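Local coordinates for amino acid ABC superfamily ATP binding cassette transporter, binding protein (Streptococcus pneumoniae, PDB 4H5G) that binds L-arginine and probably hands it to a membrane-bound ABC transporter for uptake into the cell, at residues A40-A45 and L56-M61; D64-S69 and A80-T85; D86-V91 and G131-S136; V202-R205 and D210-E213. All blocks are in the same frame, centred on the assembly; numbering follows the deposited sequence.

Contact 1: residues A40-A45 and L56-M61; sequences ADIDMA and LEILSM
Leu56 pushes the fork of its side chain against the helix face that carries Ile42 and Ala45. The branch ending in CD1 rests on the small methyl of Ala45, with Leu56 CD1 3.8 Å from Ala45 CB. The other branch slips into the shallow hollow along the helix backbone, where Leu56 CD2 lies 4.0 Å from Ile42 O and touches the Ala45 carbonyl carbon as well. The small Ala45 side chain lets the leucine come close to the helix, CG lying anti to the backbone N (chi1 174°).

A second bump meets a bump of its own kind farther along the strand. Ile42 and Ile58 each extend their longer branch across the gap, and the two side chains cross obliquely, with Ile42 CD1 3.8 Å from Ile58 CD1. No hydrogen bond links the two segments, which meet through apolar packing; the axes of 40-45 and 56-60 approach to 9.9 Å and run roughly antiparallel, at 145°.

Alongside strand 55-60 in the sheet runs strand 13-18, which exchanges backbone bonds with Glu57 and Leu59. Within the helix, Asp41 turns its carboxylate elsewhere, to Tyr228 and Gly81. Because strands 13-18 and 55-60 are parallel neighbours joined through helix 40-52, the packing is that of a beta-alpha-beta crossover, here with strands 27-31 and 34-38 inserted, in a periplasmic binding protein type II fold.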
loop_
_atom_site.group_PDB
_atom_site.type_symbol
_atom_site.label_atom_id
_atom_site.label_comp_id
_atom_site.label_asym_id
_atom_site.label_seq_id
_atom_site.Cartn_x
_atom_site.Cartn_y
_atom_site.Cartn_z
ATOM N N ALA A 40 4.848 -1.430 -8.303
ATOM C CA ALA A 40 5.819 -0.339 -8.195
ATOM C C ALA A 40 6.684 -0.474 -6.938
ATOM O O ALA A 40 7.874 -0.157 -6.963
ATOM C CB ALA A 40 5.121 1.023 -8.251
ATOM N N ASP A 41 6.089 -0.942 -5.845
ATOM C CA ASP A 41 6.850 -1.147 -4.602
ATOM C C ASP A 41 7.904 -2.234 -4.769
ATOM O O ASP A 41 8.979 -2.175 -4.156
ATOM C CB ASP A 41 5.924 -1.553 -3.448
ATOM C CG ASP A 41 5.325 -0.363 -2.704
ATOM O OD1 ASP A 41 5.708 0.795 -2.960
ATOM O OD2 ASP A 41 4.471 -0.603 -1.819
ATOM N N ILE A 42 7.589 -3.226 -5.592
ATOM C CA ILE A 42 8.518 -4.325 -5.845
ATOM C C ILE A 42 9.672 -3.839 -6.717
ATOM O O ILE A 42 10.829 -4.185 -6.472
ATOM C CB ILE A 42 7.815 -5.526 -6.509
ATOM C CG1 ILE A 42 6.558 -5.927 -5.721
ATOM C CG2 ILE A 42 8.781 -6.710 -6.669
ATOM C CD1 ILE A 42 6.783 -6.105 -4.223
ATOM N N ASP A 43 9.371 -3.017 -7.717
ATOM C CA ASP A 43 10.425 -2.454 -8.558
ATOM C C ASP A 43 11.344 -1.589 -7.714
ATOM O O ASP A 43 12.562 -1.585 -7.899
ATOM C CB ASP A 43 9.835 -1.615 -9.708
ATOM C CG ASP A 43 9.079 -2.453 -10.735
ATOM O OD1 ASP A 43 9.279 -3.676 -10.800
ATOM O OD2 ASP A 43 8.293 -1.863 -11.501
ATOM N N MET A 44 10.759 -0.840 -6.788
ATOM C CA MET A 44 11.568 0.005 -5.900
ATOM C C MET A 44 12.405 -0.866 -4.966
ATOM O O MET A 44 13.587 -0.606 -4.759
ATOM C CB MET A 44 10.684 0.942 -5.075
ATOM C CG MET A 44 11.474 1.789 -4.078
ATOM S SD MET A 44 10.415 2.917 -3.161
ATOM C CE MET A 44 9.337 1.730 -2.354
ATOM N N ALA A 45 11.794 -1.919 -4.423
ATOM C CA ALA A 45 12.532 -2.820 -3.528
ATOM C C ALA A 45 13.689 -3.460 -4.272
ATOM O O ALA A 45 14.782 -3.642 -3.719
ATOM C CB ALA A 45 11.591 -3.890 -2.922
ATOM N N LEU A 56 16.880 -9.769 -3.849
ATOM C CA LEU A 56 15.645 -9.323 -3.195
ATOM C C LEU A 56 14.825 -10.552 -2.820
ATOM O O LEU A 56 14.611 -11.434 -3.650
ATOM C CB LEU A 56 14.826 -8.472 -4.164
ATOM C CG LEU A 56 13.449 -8.049 -3.654
ATOM C CD1 LEU A 56 13.556 -7.148 -2.419
ATOM C CD2 LEU A 56 12.665 -7.347 -4.767
ATOM N N GLU A 57 14.357 -10.612 -1.574
ATOM C CA GLU A 57 13.452 -11.686 -1.165
ATOM C C GLU A 57 12.168 -11.041 -0.672
ATOM O O GLU A 57 12.176 -10.277 0.289
ATOM C CB GLU A 57 14.097 -12.528 -0.060
ATOM C CG GLU A 57 13.197 -13.615 0.487
ATOM C CD GLU A 57 13.955 -14.563 1.407
ATOM O OE1 GLU A 57 14.703 -15.419 0.899
ATOM O OE2 GLU A 57 13.815 -14.439 2.637
ATOM N N ILE A 58 11.062 -11.325 -1.347
ATOM C CA ILE A 58 9.774 -10.743 -0.965
ATOM C C ILE A 58 9.049 -11.701 -0.029
ATOM O O ILE A 58 8.893 -12.882 -0.332
ATOM C CB ILE A 58 8.889 -10.484 -2.197
ATOM C CG1 ILE A 58 9.515 -9.421 -3.099
ATOM C CG2 ILE A 58 7.493 -10.027 -1.771
ATOM C CD1 ILE A 58 9.598 -8.052 -2.483
ATOM N N LEU A 59 8.633 -11.191 1.125
ATOM C CA LEU A 59 7.916 -11.998 2.108
ATOM C C LEU A 59 6.477 -11.510 2.123
ATOM O O LEU A 59 6.208 -10.408 2.585
ATOM C CB LEU A 59 8.564 -11.811 3.485
ATOM C CG LEU A 59 7.968 -12.576 4.665
ATOM C CD1 LEU A 59 8.039 -14.091 4.452
ATOM C CD2 LEU A 59 8.700 -12.165 5.949
ATOM N N SER A 60 5.555 -12.317 1.595
ATOM C CA SER A 60 4.153 -11.907 1.469
ATOM C C SER A 60 3.307 -12.319 2.677
ATOM O O SER A 60 3.418 -13.440 3.177
ATOM C CB SER A 60 3.538 -12.509 0.198
ATOM O OG SER A 60 4.112 -11.945 -0.959
ATOM N N MET A 61 2.438 -11.416 3.114
ATOM C CA MET A 61 1.540 -11.698 4.228
ATOM C C MET A 61 0.377 -10.722 4.163
ATOM O O MET A 61 0.300 -9.917 3.249
ATOM C CB MET A 61 2.297 -11.505 5.532
ATOM C CG MET A 61 2.722 -10.059 5.724
ATOM S SD MET A 61 3.991 -9.967 7.000
ATOM C CE MET A 61 5.385 -10.682 6.129
#

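Contact 2: residues D64-S69 and A80-T85; sequences DNVLTS and AGISAT. With ARG (arginine), chain L.
Ile82 turns its side chain toward Val66 and Leu67 of helix 66-71, while the backbone around it holds the bound arginine; loop 80-85 is thus one wall of the ligand cleft in this type II binding-protein fold. The first shell is mostly main chain. Ala80 O accepts from the ligand NE at 2.9 Å, and more weakly from its NH1. One residue on, Gly81 O takes the ligand's amino N at 2.8 Å. Ser83 adds two bonds: its N donates almost straight (168°) to the ligand O at 2.8 Å, and its OG accepts from the ligand N at 3.1 Å. The amino group is therefore gripped by both a carbonyl and a hydroxyl.

Behind this polar strip lies an apolar layer. Ile82 CD1 sits between one methyl of Val66 and one of Leu67, 4.2 Å from Val66 CG1 and 4.2 Å from Leu67 CD2. The isoleucine side chain crosses that of Val66 at a slant and runs antiparallel alongside that of Leu67. Its reach follows from CG1 lying anti to the carbonyl carbon, with CD1 extended beyond it (chi2 172°). Val66 CG1 also meets the methyl of Ala80.

Farther out, Asp41 accepts from Gly81 N, and Ala201 shares a backbone bond with Ile82. In the first turn of the helix, Ser69 OG donates to Val66 O at 2.7 Å, tilted 27° from the carbonyl plane.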
loop_
_atom_site.group_PDB
_atom_site.type_symbol
_atom_site.label_atom_id
_atom_site.label_comp_id
_atom_site.label_asym_id
_atom_site.label_seq_id
_atom_site.Cartn_x
_atom_site.Cartn_y
_atom_site.Cartn_z
ATOM N N ASP A 64 -2.022 -6.334 7.894
ATOM C CA ASP A 64 -2.028 -6.086 9.337
ATOM C C ASP A 64 -0.912 -6.791 10.111
ATOM O O ASP A 64 -0.748 -6.559 11.315
ATOM C CB ASP A 64 -3.404 -6.360 9.983
ATOM C CG ASP A 64 -3.876 -7.788 9.816
ATOM O OD1 ASP A 64 -3.138 -8.621 9.258
ATOM O OD2 ASP A 64 -5.005 -8.079 10.263
ATOM N N ASN A 65 -0.125 -7.614 9.418
ATOM C CA ASN A 65 1.051 -8.226 10.053
ATOM C C ASN A 65 2.382 -7.767 9.465
ATOM O O ASN A 65 3.439 -8.220 9.906
ATOM C CB ASN A 65 0.956 -9.762 10.025
ATOM C CG ASN A 65 1.265 -10.385 11.376
ATOM O OD1 ASN A 65 1.516 -9.676 12.357
ATOM N ND2 ASN A 65 1.223 -11.708 11.443
ATOM N N VAL A 66 2.334 -6.865 8.485
ATOM C CA VAL A 66 3.552 -6.412 7.815
ATOM C C VAL A 66 4.487 -5.672 8.779
ATOM O O VAL A 66 5.674 -6.009 8.897
ATOM C CB VAL A 66 3.216 -5.548 6.574
ATOM C CG1 VAL A 66 4.434 -4.752 6.119
ATOM C CG2 VAL A 66 2.689 -6.413 5.418
ATOM N N LEU A 67 3.963 -4.676 9.488
ATOM C CA LEU A 67 4.815 -3.941 10.430
ATOM C C LEU A 67 5.292 -4.809 11.600
ATOM O O LEU A 67 6.436 -4.702 12.056
ATOM C CB LEU A 67 4.105 -2.671 10.913
ATOM C CG LEU A 67 3.981 -1.625 9.803
ATOM C CD1 LEU A 67 3.106 -0.465 10.291
ATOM C CD2 LEU A 67 5.354 -1.104 9.384
ATOM N N THR A 68 4.436 -5.694 12.098
ATOM C CA THR A 68 4.823 -6.589 13.189
ATOM C C THR A 68 5.965 -7.513 12.762
ATOM O O THR A 68 6.883 -7.784 13.532
ATOM C CB THR A 68 3.614 -7.418 13.689
ATOM O OG1 THR A 68 2.639 -6.528 14.255
ATOM C CG2 THR A 68 4.038 -8.443 14.739
ATOM N N SER A 69 5.907 -8.004 11.527
ATOM C CA SER A 69 6.964 -8.896 11.038
ATOM C C SER A 69 8.293 -8.162 10.914
ATOM O O SER A 69 9.350 -8.734 11.166
ATOM C CB SER A 69 6.581 -9.546 9.703
ATOM O OG SER A 69 6.528 -8.597 8.660
ATOM N N ALA A 80 4.894 -1.546 1.556
ATOM C CA ALA A 80 3.535 -2.013 1.263
ATOM C C ALA A 80 2.565 -0.852 1.177
ATOM O O ALA A 80 1.480 -0.900 1.762
ATOM C CB ALA A 80 3.079 -3.004 2.339
ATOM N N GLY A 81 2.968 0.199 0.459
ATOM C CA GLY A 81 2.134 1.397 0.368
ATOM C C GLY A 81 1.842 1.934 1.759
ATOM O O GLY A 81 0.715 2.330 2.086
ATOM N N ILE A 82 2.876 1.953 2.591
ATOM C CA ILE A 82 2.697 2.236 4.015
ATOM C C ILE A 82 2.749 3.726 4.303
ATOM O O ILE A 82 3.778 4.364 4.084
ATOM C CB ILE A 82 3.800 1.556 4.842
ATOM C CG1 ILE A 82 3.761 0.034 4.626
ATOM C CG2 ILE A 82 3.667 1.921 6.326
ATOM C CD1 ILE A 82 4.950 -0.706 5.261
ATOM N N SER A 83 1.642 4.269 4.815
ATOM C CA SER A 83 1.587 5.672 5.245
ATOM C C SER A 83 2.525 5.930 6.430
ATOM O O SER A 83 2.437 5.261 7.457
ATOM C CB SER A 83 0.149 6.029 5.640
ATOM O OG SER A 83 -0.751 5.834 4.572
ATOM N N ALA A 84 3.403 6.924 6.310
ATOM C CA ALA A 84 4.331 7.235 7.402
ATOM C C ALA A 84 3.665 8.139 8.449
ATOM O O ALA A 84 3.943 9.343 8.532
ATOM C CB ALA A 84 5.605 7.871 6.853
ATOM N N THR A 85 2.801 7.544 9.270
ATOM C CA THR A 85 2.041 8.318 10.261
ATOM C C THR A 85 2.857 8.645 11.510
ATOM O O THR A 85 3.839 7.973 11.814
ATOM C CB THR A 85 0.782 7.550 10.695
ATOM O OG1 THR A 85 1.182 6.404 11.454
ATOM C CG2 THR A 85 -0.017 7.088 9.474
HETATM N N ARG L . -1.668 3.350 3.043
HETATM C CA ARG L . -2.484 2.601 4.010
HETATM C C ARG L . -1.732 2.377 5.303
HETATM O O ARG L . -0.497 2.488 5.372
HETATM C CB ARG L . -2.931 1.252 3.428
HETATM C CG ARG L . -1.807 0.405 2.837
HETATM C CD ARG L . -2.296 -1.007 2.482
HETATM N NE ARG L . -1.270 -1.770 1.755
HETATM C CZ ARG L . -1.429 -3.001 1.280
HETATM N NH1 ARG L . -0.436 -3.600 0.625
HETATM N NH2 ARG L . -2.585 -3.630 1.459
HETATM O OXT ARG L . -2.354 2.084 6.327
#

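Contact 3: residues D86-V91 and G131-S136; sequences DERKEV and GTVPES. With ARG (arginine), chain L.
Arg88 reaches across the cleft to Gly131 and Val133, and its guanidinium also meets the ligand's carboxylate. Its chain is extended from CG to NE and carries the guanidinium to the carboxylate, met edge-on. The two flat groups form a paired contact: Arg88 NH1 donates to the ligand O at 2.8 Å, nearly straight (171°), and Arg88 NH2 to the ligand OXT at 3.0 Å. Gly131 O lies in the guanidinium plane too, but beyond NH2, away from the carboxylate-facing edge; the bond from Arg88 NH2 to Gly131 O, 3.1 Å long, is weak because it is sharply bent (122°).

Val133 approaches differently. Its CG2 sits over one face of the guanidinium, 4.2 Å from Arg88 NH1, while its backbone N donates to the ligand OXT at 2.8 Å. Pro134 follows with its ring against the ligand, CD being 3.7 Å from the ligand CA.

Thr132 is the N-cap of helix 133-141: OG1, placed between its own backbone N and carbonyl carbon (chi1 71°), accepts from Glu135 N at 3.2 Å and is also hydrogen-bonded to Gln129 O. The Glu135 carboxylate receives Gly131 N on OE2, from above its plane. Just ahead of segment 86-91, Thr85 OG1 bonds to Arg88 N and Ser83 O to Arg88 NH1.

A negative carboxylate is thus met by a cationic side chain from one segment and by a helix N terminus from the other. Both should stabilise its charge, and this double grip is consistent with a ligand that holds the two walls of the cleft together.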
loop_
_atom_site.group_PDB
_atom_site.type_symbol
_atom_site.label_atom_id
_atom_site.label_comp_id
_atom_site.label_asym_id
_atom_site.label_seq_id
_atom_site.Cartn_x
_atom_site.Cartn_y
_atom_site.Cartn_z
ATOM N N ASP A 86 2.433 9.674 12.237
ATOM C CA ASP A 86 3.094 10.038 13.485
ATOM C C ASP A 86 3.093 8.864 14.467
ATOM O O ASP A 86 4.092 8.604 15.138
ATOM C CB ASP A 86 2.420 11.263 14.107
ATOM C CG ASP A 86 2.713 12.544 13.345
ATOM O OD1 ASP A 86 3.693 12.584 12.574
ATOM O OD2 ASP A 86 1.960 13.523 13.524
ATOM N N GLU A 87 1.970 8.153 14.521
ATOM C CA GLU A 87 1.810 7.004 15.415
ATOM C C GLU A 87 2.835 5.931 15.069
ATOM O O GLU A 87 3.523 5.382 15.937
ATOM C CB GLU A 87 0.389 6.428 15.305
ATOM C CG GLU A 87 -0.725 7.342 15.829
ATOM C CD GLU A 87 -0.830 8.666 15.079
ATOM O OE1 GLU A 87 -0.644 8.668 13.841
ATOM O OE2 GLU A 87 -1.078 9.708 15.731
ATOM N N ARG A 88 2.951 5.638 13.785
ATOM C CA ARG A 88 3.882 4.602 13.359
ATOM C C ARG A 88 5.323 5.031 13.563
ATOM O O ARG A 88 6.192 4.202 13.815
ATOM C CB ARG A 88 3.616 4.210 11.907
ATOM C CG ARG A 88 2.345 3.377 11.748
ATOM C CD ARG A 88 1.942 3.272 10.302
ATOM N NE ARG A 88 0.764 2.424 10.123
ATOM C CZ ARG A 88 0.139 2.268 8.964
ATOM N NH1 ARG A 88 0.573 2.927 7.902
ATOM N NH2 ARG A 88 -0.917 1.470 8.874
ATOM N N LYS A 89 5.572 6.335 13.481
ATOM C CA LYS A 89 6.926 6.848 13.682
ATOM C C LYS A 89 7.408 6.709 15.123
ATOM O O LYS A 89 8.595 6.871 15.393
ATOM C CB LYS A 89 7.029 8.310 13.222
ATOM C CG LYS A 89 6.993 8.481 11.706
ATOM C CD LYS A 89 7.010 9.966 11.310
ATOM C CE LYS A 89 7.013 10.149 9.785
ATOM N NZ LYS A 89 7.025 11.605 9.408
ATOM N N GLU A 90 6.492 6.429 16.045
ATOM C CA GLU A 90 6.879 6.165 17.430
ATOM C C GLU A 90 7.592 4.820 17.557
ATOM O O GLU A 90 8.397 4.617 18.465
ATOM C CB GLU A 90 5.655 6.183 18.346
ATOM C CG GLU A 90 4.988 7.535 18.433
ATOM C CD GLU A 90 3.709 7.507 19.246
ATOM O OE1 GLU A 90 3.593 6.673 20.169
ATOM O OE2 GLU A 90 2.816 8.329 18.955
ATOM N N VAL A 91 7.289 3.908 16.641
ATOM C CA VAL A 91 7.772 2.526 16.716
ATOM C C VAL A 91 8.819 2.210 15.652
ATOM O O VAL A 91 9.765 1.471 15.912
ATOM C CB VAL A 91 6.594 1.526 16.561
ATOM C CG1 VAL A 91 7.092 0.068 16.639
ATOM C CG2 VAL A 91 5.526 1.795 17.603
ATOM N N GLY A 131 -6.057 -2.600 10.172
ATOM C CA GLY A 131 -4.743 -2.085 10.509
ATOM C C GLY A 131 -4.274 -0.942 9.627
ATOM O O GLY A 131 -3.080 -0.673 9.586
ATOM N N THR A 132 -5.199 -0.260 8.939
ATOM C CA THR A 132 -4.798 0.768 7.964
ATOM C C THR A 132 -5.300 2.175 8.266
ATOM O O THR A 132 -6.245 2.372 9.034
ATOM C CB THR A 132 -5.234 0.425 6.510
ATOM O OG1 THR A 132 -6.658 0.543 6.393
ATOM C CG2 THR A 132 -4.774 -0.984 6.089
ATOM N N VAL A 133 -4.666 3.146 7.611
ATOM C CA VAL A 133 -5.109 4.539 7.655
ATOM C C VAL A 133 -6.532 4.738 7.104
ATOM O O VAL A 133 -7.346 5.381 7.763
ATOM C CB VAL A 133 -4.064 5.502 7.010
ATOM C CG1 VAL A 133 -4.613 6.933 6.898
ATOM C CG2 VAL A 133 -2.769 5.480 7.828
ATOM N N PRO A 134 -6.852 4.184 5.917
ATOM C CA PRO A 134 -8.242 4.328 5.450
ATOM C C PRO A 134 -9.276 3.757 6.429
ATOM O O PRO A 134 -10.385 4.282 6.522
ATOM C CB PRO A 134 -8.253 3.545 4.132
ATOM C CG PRO A 134 -6.843 3.631 3.646
ATOM C CD PRO A 134 -5.991 3.563 4.891
ATOM N N GLU A 135 -8.908 2.703 7.156
ATOM C CA GLU A 135 -9.790 2.159 8.189
ATOM C C GLU A 135 -9.966 3.148 9.339
ATOM O O GLU A 135 -11.094 3.437 9.770
ATOM C CB GLU A 135 -9.244 0.830 8.726
ATOM C CG GLU A 135 -10.110 0.215 9.823
ATOM C CD GLU A 135 -9.411 -0.929 10.555
ATOM O OE1 GLU A 135 -10.085 -1.922 10.917
ATOM O OE2 GLU A 135 -8.185 -0.831 10.774
ATOM N N SER A 136 -8.844 3.677 9.820
ATOM C CA SER A 136 -8.855 4.625 10.936
ATOM C C SER A 136 -9.676 5.859 10.602
ATOM O O SER A 136 -10.410 6.378 11.439
ATOM C CB SER A 136 -7.428 5.042 11.305
ATOM O OG SER A 136 -6.683 3.954 11.810
HETATM N N ARG L . -1.668 3.350 3.043
HETATM C CA ARG L . -2.484 2.601 4.010
HETATM C C ARG L . -1.732 2.377 5.303
HETATM O O ARG L . -0.497 2.488 5.372
HETATM C CB ARG L . -2.931 1.252 3.428
HETATM C CG ARG L . -1.807 0.405 2.837
HETATM C CD ARG L . -2.296 -1.007 2.482
HETATM N NE ARG L . -1.270 -1.770 1.755
HETATM C CZ ARG L . -1.429 -3.001 1.280
HETATM N NH1 ARG L . -0.436 -3.600 0.625
HETATM N NH2 ARG L . -2.585 -3.630 1.459
HETATM O OXT ARG L . -2.354 2.084 6.327
#

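Contact 4: residues V202-R205 and D210-E213; sequences VALR and DLKE. With ACT (acetate ion), chain G.
Leu204 lays its CD2 methyl against Leu211 and Lys212, closing a short strand-turn-helix connection in which strand 203-205 leads into helix 209-225. The strand itself pairs antiparallel with strand 92-94, Leu204 sharing a backbone bond with Asp93.

Apolar packing joins the two segments, and one methyl carries it. Leu204 CD2 is 3.8 Å from Leu211 CG, the two leucines crossing at a slant, and also approaches Leu211 CD2 at 3.9 Å. The same methyl reaches the helix backbone, 3.7 Å from Lys212 N, and touches the root of the lysine side chain at 4.1 Å from Lys212 CB. The leucine fits this place with an unusual second torsion, chi2 91°, well off a staggered value. Leu77 of strand 77-78 touches both leucines, extending the buried apolar patch.

Polar groups point to other partners. Past its CB the Lys212 chain bends at chi3 and chi4 and carries NZ to Asp216, as a salt bridge, and to Phe94 O, as a hydrogen bond. Asp210 OD2 accepts from Val5 N near the chain's start. Arg205 NH1 is bonded to Leu70 O and Ala75 O.

An acetate ion, probably from the crystallisation liquor, lies at the edge of the Arg205 guanidinium. Arg205 NH2 makes a weak bond to its OXT at 3.4 Å, and Arg205 NE a shorter, nearly straight one (168°) to its O at 2.9 Å.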
loop_
_atom_site.group_PDB
_atom_site.type_symbol
_atom_site.label_atom_id
_atom_site.label_comp_id
_atom_site.label_asym_id
_atom_site.label_seq_id
_atom_site.Cartn_x
_atom_site.Cartn_y
_atom_site.Cartn_z
ATOM N N VAL A 202 9.155 3.724 3.126
ATOM C CA VAL A 202 9.663 2.397 3.479
ATOM C C VAL A 202 9.867 2.401 4.983
ATOM O O VAL A 202 10.479 3.327 5.509
ATOM C CB VAL A 202 11.019 2.161 2.788
ATOM C CG1 VAL A 202 11.662 0.860 3.289
ATOM C CG2 VAL A 202 10.860 2.152 1.245
ATOM N N ALA A 203 9.363 1.377 5.677
ATOM C CA ALA A 203 9.551 1.274 7.132
ATOM C C ALA A 203 10.803 0.456 7.472
ATOM O O ALA A 203 11.106 -0.539 6.805
ATOM C CB ALA A 203 8.310 0.645 7.787
ATOM N N LEU A 204 11.519 0.895 8.507
ATOM C CA LEU A 204 12.685 0.173 9.050
ATOM C C LEU A 204 12.563 0.090 10.556
ATOM O O LEU A 204 11.878 0.899 11.166
ATOM C CB LEU A 204 13.983 0.930 8.744
ATOM C CG LEU A 204 14.242 1.402 7.320
ATOM C CD1 LEU A 204 13.689 2.833 7.099
ATOM C CD2 LEU A 204 15.746 1.331 6.996
ATOM N N ARG A 205 13.263 -0.855 11.175
ATOM C CA ARG A 205 13.347 -0.829 12.636
ATOM C C ARG A 205 14.145 0.404 13.065
ATOM O O ARG A 205 14.970 0.915 12.305
ATOM C CB ARG A 205 13.975 -2.118 13.191
ATOM C CG ARG A 205 13.060 -3.352 13.067
ATOM C CD ARG A 205 13.680 -4.586 13.730
ATOM N NE ARG A 205 14.947 -4.948 13.091
ATOM C CZ ARG A 205 15.051 -5.670 11.979
ATOM N NH1 ARG A 205 13.957 -6.127 11.380
ATOM N NH2 ARG A 205 16.252 -5.943 11.474
ATOM N N ASP A 210 22.169 3.575 8.957
ATOM C CA ASP A 210 23.010 3.224 7.816
ATOM C C ASP A 210 22.172 2.693 6.645
ATOM O O ASP A 210 22.348 3.110 5.491
ATOM C CB ASP A 210 24.109 2.223 8.220
ATOM C CG ASP A 210 23.553 0.914 8.769
ATOM O OD1 ASP A 210 22.486 0.929 9.428
ATOM O OD2 ASP A 210 24.195 -0.133 8.541
ATOM N N LEU A 211 21.239 1.796 6.938
ATOM C CA LEU A 211 20.362 1.270 5.886
ATOM C C LEU A 211 19.398 2.345 5.395
ATOM O O LEU A 211 19.132 2.450 4.199
ATOM C CB LEU A 211 19.603 0.031 6.402
ATOM C CG LEU A 211 18.600 -0.623 5.449
ATOM C CD1 LEU A 211 19.287 -1.072 4.159
ATOM C CD2 LEU A 211 17.911 -1.809 6.131
ATOM N N LYS A 212 18.892 3.169 6.305
ATOM C CA LYS A 212 17.994 4.263 5.900
ATOM C C LYS A 212 18.654 5.193 4.877
ATOM O O LYS A 212 18.004 5.638 3.924
ATOM C CB LYS A 212 17.508 5.067 7.120
ATOM C CG LYS A 212 16.622 6.291 6.751
ATOM C CD LYS A 212 15.972 6.944 7.983
ATOM C CE LYS A 212 15.784 8.465 7.787
ATOM N NZ LYS A 212 14.866 8.828 6.639
ATOM N N GLU A 213 19.946 5.471 5.064
ATOM C CA GLU A 213 20.679 6.336 4.126
ATOM C C GLU A 213 20.688 5.754 2.725
ATOM O O GLU A 213 20.542 6.484 1.730
ATOM C CB GLU A 213 22.131 6.577 4.596
ATOM C CG GLU A 213 22.253 7.469 5.834
ATOM C CD GLU A 213 23.661 7.947 6.082
ATOM O OE1 GLU A 213 24.551 7.680 5.235
ATOM O OE2 GLU A 213 23.873 8.598 7.132
HETATM C C ACT G . 18.006 -4.696 14.175
HETATM O O ACT G . 17.188 -3.864 14.637
HETATM O OXT ACT G . 18.679 -4.321 13.188
HETATM C CH3 ACT G . 18.170 -6.063 14.770
#

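In the fold
Followed from the N terminus, the contacts come in series, each closing before the next opens, and none nests within or crosses another. Contact 1 closes the short connection from helix 40-52 to strand 55-60. Contact 2 then folds the loop after strand 77-78 back onto helix 66-71; Asp41 and Met61 of contact 1 touch it directly. Contact 3 makes the longest closure, from helix 86-89 to the start of helix 133-141, which packs beside the mixed sheet; its centre lies about 8 Å from that of contact 2, and both hold the bound arginine. Contact 4 closes the short connection from strand 203-205 to helix 209-225 late in the chain and returns to contacts 1 and 2 through Val202 on Met44 and Ala203 on Leu67.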